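Local coordinates for protein beta-porphyranase A (Bacteroides plebeius, PDB 4AW7) that hydrolyses the red-seaweed polysaccharide porphyran, cutting between beta-D-galactopyranose and alpha-L-galactopyranose-6-sulfate and releasing mostly a sulfated disaccharide, at residues Ala249-Val254 with Met305-Asn310; Ser293-Asn298 with Val451-Ile456; Lys358-Glu363 with Ile434-Gln439; Asn474-Ser479 with Gly497-Ser502; Tyr539-Ser542 with Ile546-Gly549. All blocks are in the same frame, centred on the assembly; numbering follows the deposited sequence.

Interactions 1 to 3 concern the catalytic beta/alpha barrel and its junction with accessory beta domains; interactions 4 and 5 lie within those domains. Along the chain, interactions 1 and 2 interleave, interaction 3 falls between the two halves of interaction 2, and interactions 4 and 5 follow. Interactions 2 and 3, with centres 11 Å apart, touch and dock helices 293-305 and 359-365 on one large mixed sheet. Interactions 4 and 5, whose centres are about 28 Å apart, reach a second sheet. Interaction 1 touches interactions 4 and 5 directly, and is tied to interaction 2 through the shared helix 293-305. Interactions 3 and 4 are the most distant pair, about 39 Å between centres.

Interaction 1: Ala249-Val254 with Met305-Asn310; sequences AVLDMV and MERQDN
D252 OD1 takes two hydrogen bonds from a single guanidinium group: R307 NH1 and R307 NH2 each stand 3.0 Å from D252 OD1, making an end-on salt bridge in which both nitrogens converge on one oxygen. The sharing bends both bonds, with N-H...O angles of 141°. NH1 arrives nearly along the C-O axis, NH2 from above the carboxylate plane, and the two flat groups stand 67° apart. The oxygen nevertheless lies close to the plane of the guanidinium, at its edge. Over one face of that group sits L251, whose CB is 3.5 Å from R307 CZ, while L251 CD1 lies 3.6 Å from R307 NE. From CG to NE the arginine is extended, which carries its charge from the loop across to the helix. There it is heavily subscribed: NE bonds N303, while E248 and E255 form salt bridges with NH2 and NH1, and R508 holds the other oxygen of D252. A methionine in place of R307 would probably leave E248 and E255 without this shared positive partner, and D252 with R508 but without the second charge. The pair joins barrel helix 245-262 to the loop between helix 293-305 and strand 311-316; L251 also rests on L268 and I270 of strand 268-276, and D252 touches strands 546-555 and 577-589 of the accessory sheet.

Interaction 2: Ser293-Asn298 with Val451-Ile456; sequences SVSSFN and VPNQTI
N298 and T455 make the close half of this contact, S295 and N453 the looser one. T455 OG1 approaches N298 CB to 3.2 Å, and T455 OG1 and CG2 both lie over one face of the N298 amide. Although N298 ND2 is 3.3 Å from T455 OG1, the angle is too poor for a hydrogen bond. A water does the joining instead: it accepts from N298 ND2 at 3.0 Å and donates to both T455 OG1 and the backbone oxygen of N453, the latter at 3.2 Å. At the more open end, where N453 is partly exposed, S295 CB stands 3.7 Å from N453 OD1 in simple van der Waals contact. S295 OG is folded back between its own N and carbonyl carbon (chi1 55°), where it bonds R292 O, one turn back along the chain, instead of N453. N453 occupies the third position of a type II turn from V451 to Q454, with the positive phi (65°) usual there, and its OD1 bonds H299 of helix 293-305. That barrel helix is thereby set against the start of strand 454-462 in the beta-sandwich domain. Further outward, W365 holds N298 OD1 and D398 bonds T455 OG1. The chemistry is that of a polar domain seam: each side chain bonds outside the two segments, and between the segments themselves a single water links the polar groups.

Interaction 3: Lys358-Glu363 with Ile434-Gln439; sequences KKYFFE and IEYTEQ
Y360 and Y436 bring their rings almost parallel, planes 13° apart, but slid so far that they barely overlap, with centroids 5.1 Å from each other. What lies over the Y360 face is instead the root of its partner: Y436 CB makes a CH-pi contact 3.8 Å from the Y360 ring centroid. The closest approach of the two side chains, Y360 CD1 to Y436 CG, is 3.5 Å. I434 CG2 touches Y360 CD2 at 3.8 Å, and E363 lies over one face of the Y436 ring, E363 CG being 3.7 Å from Y436 OH. K359 CE sits over the opposite face of the Y360 ring, toward the rim. With CG anti to the backbone N (chi1 -177°), Y436 extends along the helix toward E363. Farther out, I434 leans on V294 and L426, E363 touches Y63, and backbone bonds to Y427 and S425 fix the strand beside strand 421-429. Alternate residues I434 and Y436 thus meet Y360 and E363, one helical turn apart. With the axes of 359-363 and 434-439 coming within 9.7 Å and inclined at 28°, this is helix-on-sheet packing, here a short helix laid on a sheet of the beta-sandwich domain.

Interaction 4: Asn474-Ser479 with Gly497-Ser502; sequences NKYYSS and GIESGS
Y476 and I498 each set CG or CG1 anti to the carbonyl carbon (chi1 -59° and -63°), and these rotations bring the isoleucine branch over one face of the tyrosine ring. I498 CG1 then lies 3.8 Å from the centroid of the Y476 ring, a CH-pi contact; its CD1 sits at the root of the ring, near CG and CD2. The backbone takes part too, since I498 CA stands 3.6 Å from Y476 CE1 and G497 O lies 3.4 Å from the same carbon. At the far end of the ring the phenol is gripped twice. E499 N donates to Y476 OH at 3.2 Å in a nearly straight bond (169°), and a water in the ring plane, at its edge, lies 2.6 Å from Y476 OH while donating to E499 O at 2.7 Å. One hydroxyl therefore serves both the N-H and the C=O of E499, directly for the first and through water for the second. G497, with positive phi, forms with I498 a G1 beta bulge opposite G563, just where the chain turns its corner. Strand 469-484, which carries Y476, belongs to the five-stranded sheet, and strand 491-498 to a four-stranded one, so the tyrosine spans from one sheet to the end of the other; V585 and L583 of strand 577-589 lie beside Y476 and I498. Chemically the contact is amphipathic: the apolar contact on one face probably helps fix the tilt of the ring, and the polar tip ties down a backbone that has just left its strand.

Interaction 5: Tyr539-Ser542 with Ile546-Gly549; sequences YGQS and IFFG
Q541 meets F548 on the edge strand 546-555 of the five-stranded sheet in the accessory beta domain, and its amide resembles an edge-strand partner, reaching both backbone polar groups of that one residue. Among the hydrogen bonds, F548 N donates to Q541 OE1 at 3.0 Å (157°), tilted 21° from the carbonyl plane. Q541 NE2 donates to F548 O, likewise at 3.0 Å, but approaches from well above that carbonyl's plane. Each oxygen has a further donor, R544 NE for OE1 and N246 ND2 for F548 O. The extended side chain carries the amide this far. As for van der Waals contacts, the amide lies beside the F547 ring, their planes 21° apart, with Q541 CD 3.5 Å from F547 CD1 and Q541 NE2 3.6 Å from F547 CE1. W536, a ligand residue of the nearby calcium, meets that ring edge-to-face. A leucine in place of Q541 would probably leave both F548 N and R544 NE without an acceptor in this buried spot. In the loop itself, the backbone N of Q541 sits 3.5 Å above the centre of the Y539 ring.

Interaction 1: Ala249-Val254 with Met305-Asn310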
# COMPACT_ATOMS: atom_id res chain seq x y z
N ALA A 249 6.29 6.16 6.55
CA ALA A 249 5.80 7.07 7.60
C ALA A 249 4.31 7.33 7.47
O ALA A 249 3.61 7.44 8.47
CB ALA A 249 6.55 8.40 7.61
N VAL A 250 3.82 7.51 6.25
CA VAL A 250 2.41 7.77 6.00
C VAL A 250 1.55 6.63 6.59
O VAL A 250 0.56 6.88 7.30
CB VAL A 250 2.15 7.95 4.49
CG1 VAL A 250 0.66 7.79 4.16
CG2 VAL A 250 2.68 9.32 4.03
N LEU A 251 1.94 5.40 6.27
CA LEU A 251 1.17 4.26 6.74
C LEU A 251 1.40 3.95 8.20
O LEU A 251 0.46 3.62 8.93
CB LEU A 251 1.43 3.03 5.85
CG LEU A 251 1.10 3.20 4.36
CD1 LEU A 251 1.43 1.90 3.65
CD2 LEU A 251 -0.33 3.64 4.11
N ASP A 252 2.63 4.13 8.67
CA ASP A 252 2.89 3.98 10.10
C ASP A 252 2.05 4.94 10.94
O ASP A 252 1.63 4.57 12.03
CB ASP A 252 4.37 4.20 10.43
CG ASP A 252 5.25 2.99 10.19
OD1 ASP A 252 4.83 2.03 9.50
OD2 ASP A 252 6.40 2.97 10.73
N MET A 253 1.80 6.16 10.46
CA MET A 253 1.03 7.09 11.28
C MET A 253 -0.40 6.64 11.48
O MET A 253 -0.99 6.78 12.55
CB MET A 253 1.06 8.50 10.74
CG MET A 253 0.68 9.54 11.78
SD MET A 253 1.13 11.22 11.21
CE MET A 253 0.82 12.13 12.74
N VAL A 254 -0.98 6.12 10.39
CA VAL A 254 -2.36 5.57 10.45
C VAL A 254 -2.42 4.44 11.48
O VAL A 254 -3.31 4.40 12.32
CB VAL A 254 -2.87 5.16 9.07
CG1 VAL A 254 -4.22 4.46 9.15
CG2 VAL A 254 -2.92 6.35 8.13
N MET A 305 4.22 -5.66 0.93
CA MET A 305 4.42 -7.06 1.29
C MET A 305 4.73 -7.24 2.77
O MET A 305 4.23 -8.16 3.42
CB MET A 305 5.51 -7.69 0.43
CG MET A 305 5.00 -8.02 -0.98
SD MET A 305 6.35 -8.65 -1.99
CE MET A 305 5.44 -9.36 -3.33
N GLU A 306 5.53 -6.32 3.31
CA GLU A 306 5.90 -6.33 4.73
C GLU A 306 4.76 -5.90 5.64
O GLU A 306 4.94 -5.96 6.87
CB GLU A 306 7.10 -5.44 4.95
CG GLU A 306 8.40 -6.04 4.47
CD GLU A 306 8.81 -7.27 5.29
OE1 GLU A 306 8.98 -7.13 6.51
OE2 GLU A 306 8.96 -8.37 4.74
N ARG A 307 3.60 -5.58 5.11
CA ARG A 307 2.43 -5.22 5.88
C ARG A 307 1.27 -6.22 5.69
O ARG A 307 0.12 -5.92 6.03
CB ARG A 307 1.95 -3.81 5.54
CG ARG A 307 3.00 -2.74 5.76
CD ARG A 307 2.41 -1.38 5.59
NE ARG A 307 3.43 -0.34 5.65
CZ ARG A 307 3.69 0.47 6.68
NH1 ARG A 307 2.94 0.46 7.77
NH2 ARG A 307 4.69 1.32 6.57
N GLN A 308 1.55 -7.40 5.13
CA GLN A 308 0.45 -8.28 4.71
C GLN A 308 -0.54 -8.58 5.84
O GLN A 308 -1.75 -8.70 5.61
CB GLN A 308 0.98 -9.58 4.13
CG GLN A 308 -0.09 -10.37 3.40
CD GLN A 308 0.41 -11.72 2.96
OE1 GLN A 308 1.28 -11.82 2.08
NE2 GLN A 308 -0.15 -12.78 3.54
N ASP A 309 -0.03 -8.75 7.05
CA ASP A 309 -0.84 -9.05 8.21
C ASP A 309 -1.73 -7.92 8.65
O ASP A 309 -2.64 -8.14 9.47
CB ASP A 309 0.02 -9.51 9.40
CG ASP A 309 1.11 -8.56 9.79
OD1 ASP A 309 1.63 -7.80 8.97
OD2 ASP A 309 1.52 -8.61 10.98
N ASN A 310 -1.49 -6.72 8.14
CA ASN A 310 -2.37 -5.57 8.37
C ASN A 310 -2.84 -4.90 7.08
O ASN A 310 -3.06 -3.69 7.05
CB ASN A 310 -1.71 -4.54 9.28
CG ASN A 310 -2.74 -3.62 9.92
OD1 ASN A 310 -3.82 -4.07 10.33
ND2 ASN A 310 -2.47 -2.29 9.93

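Interaction 2: Ser293-Asn298 with Val451-Ile456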
# COMPACT_ATOMS: atom_id res chain seq x y z
N SER A 293 5.48 4.31 -14.58
CA SER A 293 4.81 3.85 -13.33
C SER A 293 5.21 2.49 -12.82
O SER A 293 5.07 2.19 -11.64
CB SER A 293 3.27 3.86 -13.56
OG SER A 293 2.79 5.16 -13.72
N VAL A 294 5.64 1.61 -13.72
CA VAL A 294 5.98 0.25 -13.32
C VAL A 294 7.08 0.22 -12.26
O VAL A 294 7.04 -0.60 -11.36
CB VAL A 294 6.35 -0.62 -14.53
CG1 VAL A 294 7.01 -1.93 -14.12
CG2 VAL A 294 5.08 -0.87 -15.38
N SER A 295 8.05 1.11 -12.36
CA SER A 295 9.09 1.12 -11.33
C SER A 295 8.47 1.45 -9.97
O SER A 295 8.86 0.87 -8.97
CB SER A 295 10.30 2.00 -11.67
OG SER A 295 9.88 3.28 -11.95
N SER A 296 7.49 2.36 -9.94
CA SER A 296 6.78 2.72 -8.72
C SER A 296 6.01 1.53 -8.19
O SER A 296 5.98 1.29 -6.99
CB SER A 296 5.80 3.87 -8.94
OG SER A 296 6.50 5.04 -9.30
N PHE A 297 5.34 0.76 -9.06
CA PHE A 297 4.66 -0.44 -8.59
C PHE A 297 5.63 -1.29 -7.78
O PHE A 297 5.32 -1.75 -6.67
CB PHE A 297 4.09 -1.29 -9.71
CG PHE A 297 3.06 -0.63 -10.61
CD1 PHE A 297 2.26 0.42 -10.21
CD2 PHE A 297 2.88 -1.14 -11.87
CE1 PHE A 297 1.35 1.01 -11.09
CE2 PHE A 297 1.97 -0.58 -12.72
CZ PHE A 297 1.22 0.50 -12.35
N ASN A 298 6.81 -1.57 -8.34
CA ASN A 298 7.80 -2.37 -7.63
C ASN A 298 8.27 -1.72 -6.34
O ASN A 298 8.38 -2.37 -5.29
CB ASN A 298 8.95 -2.72 -8.55
CG ASN A 298 8.64 -3.89 -9.48
OD1 ASN A 298 7.99 -4.85 -9.07
ND2 ASN A 298 9.11 -3.80 -10.74
N VAL A 451 20.58 -1.83 -10.61
CA VAL A 451 20.56 -0.42 -10.92
C VAL A 451 19.27 0.26 -10.42
O VAL A 451 18.27 -0.40 -10.11
CB VAL A 451 20.79 -0.15 -12.42
CG1 VAL A 451 22.13 -0.77 -12.88
CG2 VAL A 451 19.67 -0.57 -13.29
N PRO A 452 19.26 1.59 -10.32
CA PRO A 452 18.02 2.28 -9.91
C PRO A 452 16.86 1.91 -10.83
O PRO A 452 17.05 1.83 -12.03
CB PRO A 452 18.36 3.75 -10.00
CG PRO A 452 19.83 3.77 -9.77
CD PRO A 452 20.38 2.54 -10.42
N ASN A 453 15.67 1.68 -10.25
CA ASN A 453 14.48 1.30 -11.01
C ASN A 453 14.55 -0.04 -11.71
O ASN A 453 13.80 -0.32 -12.65
CB ASN A 453 14.06 2.43 -11.95
CG ASN A 453 13.79 3.72 -11.22
OD1 ASN A 453 13.20 3.74 -10.15
ND2 ASN A 453 14.33 4.81 -11.74
N GLN A 454 15.44 -0.90 -11.20
CA GLN A 454 15.50 -2.28 -11.59
C GLN A 454 15.04 -3.13 -10.40
O GLN A 454 15.42 -2.88 -9.26
CB GLN A 454 16.92 -2.69 -12.01
CG GLN A 454 17.06 -4.14 -12.37
CD GLN A 454 18.50 -4.54 -12.71
OE1 GLN A 454 19.44 -3.94 -12.24
NE2 GLN A 454 18.66 -5.64 -13.45
N THR A 455 14.21 -4.11 -10.70
CA THR A 455 13.78 -5.13 -9.77
C THR A 455 14.14 -6.49 -10.35
O THR A 455 13.91 -6.74 -11.55
CB THR A 455 12.27 -5.03 -9.50
OG1 THR A 455 11.97 -3.67 -9.16
CG2 THR A 455 11.80 -5.98 -8.45
N ILE A 456 14.67 -7.36 -9.51
CA ILE A 456 15.12 -8.69 -9.91
C ILE A 456 14.34 -9.73 -9.11
O ILE A 456 14.16 -9.59 -7.89
CB ILE A 456 16.68 -8.84 -9.65
CG1 ILE A 456 17.46 -7.89 -10.59
CG2 ILE A 456 17.18 -10.28 -9.78
CD1 ILE A 456 18.93 -7.65 -10.20
O HOH W 1 11.23 -1.86 -11.56

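Interaction 3: Lys358-Glu363 with Ile434-Gln439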
# COMPACT_ATOMS: atom_id res chain seq x y z
N LYS A 358 3.25 -2.69 -19.60
CA LYS A 358 2.92 -2.88 -18.18
C LYS A 358 2.74 -4.36 -17.83
O LYS A 358 2.89 -4.74 -16.66
CB LYS A 358 1.73 -2.06 -17.77
CG LYS A 358 1.88 -0.58 -18.00
CD LYS A 358 0.55 0.13 -17.79
CE LYS A 358 0.56 1.55 -18.27
NZ LYS A 358 -0.74 2.20 -17.98
N LYS A 359 2.46 -5.20 -18.82
CA LYS A 359 2.39 -6.62 -18.60
C LYS A 359 3.64 -7.17 -17.91
O LYS A 359 3.54 -8.16 -17.19
CB LYS A 359 2.18 -7.37 -19.94
CG LYS A 359 3.41 -7.38 -20.85
CD LYS A 359 3.11 -7.83 -22.29
CE LYS A 359 4.39 -7.91 -23.09
NZ LYS A 359 4.14 -8.19 -24.55
N TYR A 360 4.80 -6.55 -18.14
CA TYR A 360 6.05 -7.08 -17.59
C TYR A 360 6.10 -6.98 -16.07
O TYR A 360 6.81 -7.77 -15.46
CB TYR A 360 7.28 -6.43 -18.21
CG TYR A 360 7.48 -6.81 -19.66
CD1 TYR A 360 7.65 -8.15 -20.01
CD2 TYR A 360 7.56 -5.86 -20.67
CE1 TYR A 360 7.85 -8.54 -21.34
CE2 TYR A 360 7.76 -6.24 -22.01
CZ TYR A 360 7.88 -7.58 -22.33
OH TYR A 360 8.07 -7.93 -23.64
N PHE A 361 5.35 -6.06 -15.45
CA PHE A 361 5.27 -6.08 -14.00
C PHE A 361 4.71 -7.40 -13.52
O PHE A 361 5.22 -8.02 -12.59
CB PHE A 361 4.38 -4.93 -13.50
CG PHE A 361 4.08 -5.00 -12.03
CD1 PHE A 361 5.05 -4.74 -11.08
CD2 PHE A 361 2.81 -5.32 -11.60
CE1 PHE A 361 4.76 -4.86 -9.74
CE2 PHE A 361 2.51 -5.45 -10.25
CZ PHE A 361 3.50 -5.19 -9.30
N PHE A 362 3.64 -7.86 -14.18
CA PHE A 362 3.01 -9.12 -13.83
C PHE A 362 3.85 -10.33 -14.27
O PHE A 362 3.90 -11.34 -13.59
CB PHE A 362 1.59 -9.14 -14.33
CG PHE A 362 0.75 -8.02 -13.75
CD1 PHE A 362 0.30 -8.09 -12.46
CD2 PHE A 362 0.46 -6.90 -14.50
CE1 PHE A 362 -0.44 -7.07 -11.92
CE2 PHE A 362 -0.30 -5.88 -13.96
CZ PHE A 362 -0.76 -5.97 -12.67
N GLU A 363 4.54 -10.22 -15.39
CA GLU A 363 5.46 -11.29 -15.81
C GLU A 363 6.55 -11.51 -14.74
O GLU A 363 6.84 -12.64 -14.36
CB GLU A 363 6.10 -10.97 -17.15
CG GLU A 363 6.85 -12.18 -17.73
CD GLU A 363 5.86 -13.27 -18.19
OE1 GLU A 363 5.03 -12.94 -18.99
OE2 GLU A 363 5.88 -14.46 -17.75
N ILE A 434 10.73 -0.03 -20.70
CA ILE A 434 10.99 -1.24 -19.94
C ILE A 434 11.90 -2.19 -20.69
O ILE A 434 11.65 -2.51 -21.85
CB ILE A 434 9.66 -1.95 -19.57
CG1 ILE A 434 8.91 -1.07 -18.56
CG2 ILE A 434 9.93 -3.35 -19.00
CD1 ILE A 434 7.46 -1.53 -18.30
N GLU A 435 12.92 -2.68 -19.99
CA GLU A 435 13.76 -3.79 -20.47
C GLU A 435 13.54 -4.97 -19.53
O GLU A 435 13.93 -4.92 -18.34
CB GLU A 435 15.26 -3.41 -20.51
CG GLU A 435 16.19 -4.51 -21.04
CD GLU A 435 16.03 -4.75 -22.54
OE1 GLU A 435 15.45 -3.88 -23.24
OE2 GLU A 435 16.49 -5.81 -23.01
N TYR A 436 12.88 -5.99 -20.04
CA TYR A 436 12.57 -7.20 -19.28
C TYR A 436 13.34 -8.36 -19.87
O TYR A 436 13.24 -8.64 -21.07
CB TYR A 436 11.06 -7.51 -19.30
CG TYR A 436 10.76 -8.72 -18.45
CD1 TYR A 436 10.68 -8.61 -17.08
CD2 TYR A 436 10.64 -9.98 -19.01
CE1 TYR A 436 10.47 -9.69 -16.30
CE2 TYR A 436 10.41 -11.10 -18.22
CZ TYR A 436 10.33 -10.94 -16.85
OH TYR A 436 10.14 -12.01 -16.01
N THR A 437 14.08 -9.06 -19.02
CA THR A 437 14.84 -10.25 -19.43
C THR A 437 14.63 -11.41 -18.46
O THR A 437 14.37 -11.20 -17.26
CB THR A 437 16.34 -9.93 -19.56
OG1 THR A 437 16.86 -9.53 -18.28
CG2 THR A 437 16.61 -8.81 -20.59
N GLU A 438 14.75 -12.63 -19.00
CA GLU A 438 14.78 -13.86 -18.21
C GLU A 438 15.99 -14.63 -18.71
O GLU A 438 16.12 -14.87 -19.92
CB GLU A 438 13.51 -14.66 -18.43
CG GLU A 438 13.35 -15.93 -17.61
CD GLU A 438 11.94 -16.51 -17.69
OE1 GLU A 438 11.19 -16.10 -18.58
OE2 GLU A 438 11.57 -17.36 -16.87
N GLN A 439 16.88 -14.98 -17.79
CA GLN A 439 18.15 -15.66 -18.10
C GLN A 439 18.38 -16.83 -17.17
O GLN A 439 18.22 -16.73 -15.95
CB GLN A 439 19.30 -14.67 -17.93
CG GLN A 439 19.17 -13.49 -18.88
CD GLN A 439 20.07 -12.34 -18.54
OE1 GLN A 439 20.72 -12.35 -17.50
NE2 GLN A 439 20.13 -11.33 -19.43

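Interaction 4: Asn474-Ser479 with Gly497-Ser502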
# COMPACT_ATOMS: atom_id res chain seq x y z
N ASN A 474 6.78 -9.21 14.86
CA ASN A 474 5.69 -8.48 15.50
C ASN A 474 6.05 -7.01 15.58
O ASN A 474 7.22 -6.65 15.71
CB ASN A 474 5.36 -9.06 16.87
CG ASN A 474 4.44 -10.27 16.76
OD1 ASN A 474 4.87 -11.40 17.04
ND2 ASN A 474 3.22 -10.05 16.33
N LYS A 475 5.03 -6.17 15.53
CA LYS A 475 5.16 -4.74 15.71
C LYS A 475 4.48 -4.34 17.00
O LYS A 475 3.39 -4.83 17.31
CB LYS A 475 4.50 -3.98 14.53
CG LYS A 475 5.24 -4.18 13.23
CD LYS A 475 4.56 -3.44 12.08
CE LYS A 475 5.29 -3.63 10.81
NZ LYS A 475 4.72 -2.80 9.75
N TYR A 476 5.12 -3.41 17.71
CA TYR A 476 4.63 -2.92 18.99
C TYR A 476 4.53 -1.40 18.89
O TYR A 476 5.44 -0.75 18.39
CB TYR A 476 5.53 -3.34 20.13
CG TYR A 476 5.65 -4.82 20.25
CD1 TYR A 476 4.71 -5.55 20.94
CD2 TYR A 476 6.70 -5.50 19.67
CE1 TYR A 476 4.82 -6.91 21.09
CE2 TYR A 476 6.79 -6.90 19.77
CZ TYR A 476 5.86 -7.59 20.50
OH TYR A 476 5.94 -8.96 20.67
N TYR A 477 3.39 -0.89 19.32
CA TYR A 477 3.01 0.50 19.16
C TYR A 477 3.02 1.20 20.52
O TYR A 477 2.74 0.64 21.53
CB TYR A 477 1.64 0.58 18.50
CG TYR A 477 1.60 -0.08 17.13
CD1 TYR A 477 1.37 -1.44 16.99
CD2 TYR A 477 1.81 0.65 15.98
CE1 TYR A 477 1.34 -2.05 15.76
CE2 TYR A 477 1.81 0.03 14.73
CZ TYR A 477 1.56 -1.31 14.64
OH TYR A 477 1.56 -1.96 13.43
N SER A 478 3.31 2.48 20.48
CA SER A 478 3.37 3.28 21.71
C SER A 478 2.07 3.98 21.99
O SER A 478 1.36 4.36 21.07
CB SER A 478 4.50 4.26 21.58
OG SER A 478 4.70 5.03 22.79
N SER A 479 1.77 4.26 23.28
CA SER A 479 0.66 5.11 23.65
C SER A 479 0.94 6.55 23.28
O SER A 479 0.02 7.36 23.30
CB SER A 479 0.44 5.04 25.17
OG SER A 479 1.60 5.48 25.88
N GLY A 497 3.91 -5.26 26.49
CA GLY A 497 3.58 -6.57 25.93
C GLY A 497 4.63 -7.17 25.01
O GLY A 497 4.31 -8.09 24.27
N ILE A 498 5.85 -6.69 25.03
CA ILE A 498 6.85 -7.18 24.11
C ILE A 498 7.31 -8.58 24.47
O ILE A 498 7.67 -8.87 25.60
CB ILE A 498 8.06 -6.21 24.02
CG1 ILE A 498 7.53 -4.83 23.44
CG2 ILE A 498 9.24 -6.87 23.24
CD1 ILE A 498 8.53 -3.91 22.89
N GLU A 499 7.25 -9.48 23.50
CA GLU A 499 7.94 -10.77 23.62
C GLU A 499 9.31 -10.67 23.08
O GLU A 499 9.52 -10.66 21.86
CB GLU A 499 7.25 -11.88 22.85
CG GLU A 499 6.08 -12.42 23.52
CD GLU A 499 5.74 -13.81 23.01
OE1 GLU A 499 6.65 -14.64 22.76
OE2 GLU A 499 4.53 -14.05 22.90
N SER A 500 10.29 -10.57 23.96
CA SER A 500 11.68 -10.52 23.55
C SER A 500 12.21 -11.93 23.35
O SER A 500 11.53 -12.90 23.62
CB SER A 500 12.51 -9.66 24.46
OG SER A 500 13.81 -9.54 23.93
N GLY A 501 13.43 -12.03 22.85
CA GLY A 501 14.03 -13.33 22.60
C GLY A 501 15.27 -13.17 21.78
O GLY A 501 16.03 -12.19 21.92
N SER A 502 15.51 -14.15 20.91
CA SER A 502 16.63 -14.10 20.00
C SER A 502 16.13 -13.79 18.60
O SER A 502 15.00 -14.17 18.27
CB SER A 502 17.36 -15.42 20.00
OG SER A 502 17.87 -15.66 21.29
O HOH W 2 8.05 -10.14 19.62

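Interaction 5: Tyr539-Ser542 with Ile546-Gly549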
# COMPACT_ATOMS: atom_id res chain seq x y z
N TYR A 539 14.96 8.08 -1.19
CA TYR A 539 15.71 9.30 -1.37
C TYR A 539 15.67 10.25 -0.20
O TYR A 539 14.95 10.07 0.77
CB TYR A 539 15.37 10.01 -2.69
CG TYR A 539 14.21 10.97 -2.72
CD1 TYR A 539 13.00 10.71 -2.08
CD2 TYR A 539 14.34 12.19 -3.35
CE1 TYR A 539 11.94 11.62 -2.13
CE2 TYR A 539 13.30 13.09 -3.40
CZ TYR A 539 12.09 12.80 -2.82
OH TYR A 539 11.07 13.69 -2.83
N GLY A 540 16.50 11.30 -0.31
CA GLY A 540 16.70 12.21 0.77
C GLY A 540 15.63 13.25 0.98
O GLY A 540 15.69 13.97 1.95
N GLN A 541 14.69 13.37 0.04
CA GLN A 541 13.62 14.37 0.09
C GLN A 541 14.18 15.78 0.06
O GLN A 541 13.57 16.71 0.57
CB GLN A 541 12.68 14.20 1.30
CG GLN A 541 12.02 12.83 1.36
CD GLN A 541 11.05 12.67 2.50
OE1 GLN A 541 10.43 13.65 2.92
NE2 GLN A 541 10.82 11.43 2.91
N SER A 542 15.33 15.97 -0.60
CA SER A 542 15.97 17.29 -0.63
C SER A 542 15.14 18.31 -1.38
O SER A 542 15.35 19.51 -1.17
CB SER A 542 17.37 17.21 -1.25
OG SER A 542 18.19 16.33 -0.53
N ILE A 546 9.57 19.92 3.68
CA ILE A 546 9.43 19.16 4.91
C ILE A 546 9.83 17.74 4.62
O ILE A 546 9.28 17.11 3.71
CB ILE A 546 7.98 19.17 5.48
CG1 ILE A 546 7.44 20.61 5.57
CG2 ILE A 546 7.95 18.40 6.80
CD1 ILE A 546 5.91 20.68 5.62
N PHE A 547 10.76 17.23 5.41
CA PHE A 547 11.06 15.81 5.40
C PHE A 547 10.00 15.11 6.21
O PHE A 547 9.75 15.45 7.35
CB PHE A 547 12.40 15.51 6.05
CG PHE A 547 12.74 14.02 6.13
CD1 PHE A 547 13.29 13.39 5.07
CD2 PHE A 547 12.41 13.28 7.26
CE1 PHE A 547 13.58 12.03 5.12
CE2 PHE A 547 12.72 11.91 7.31
CZ PHE A 547 13.29 11.31 6.24
N PHE A 548 9.33 14.13 5.62
CA PHE A 548 8.42 13.25 6.36
C PHE A 548 8.74 11.83 5.98
O PHE A 548 8.53 11.43 4.83
CB PHE A 548 6.95 13.58 6.11
CG PHE A 548 6.02 12.75 6.95
CD1 PHE A 548 6.14 12.71 8.33
CD2 PHE A 548 4.99 12.02 6.37
CE1 PHE A 548 5.32 11.95 9.09
CE2 PHE A 548 4.11 11.26 7.15
CZ PHE A 548 4.27 11.24 8.52
N GLY A 549 9.34 11.10 6.91
CA GLY A 549 9.84 9.78 6.59
C GLY A 549 10.09 8.95 7.83
O GLY A 549 10.34 9.49 8.91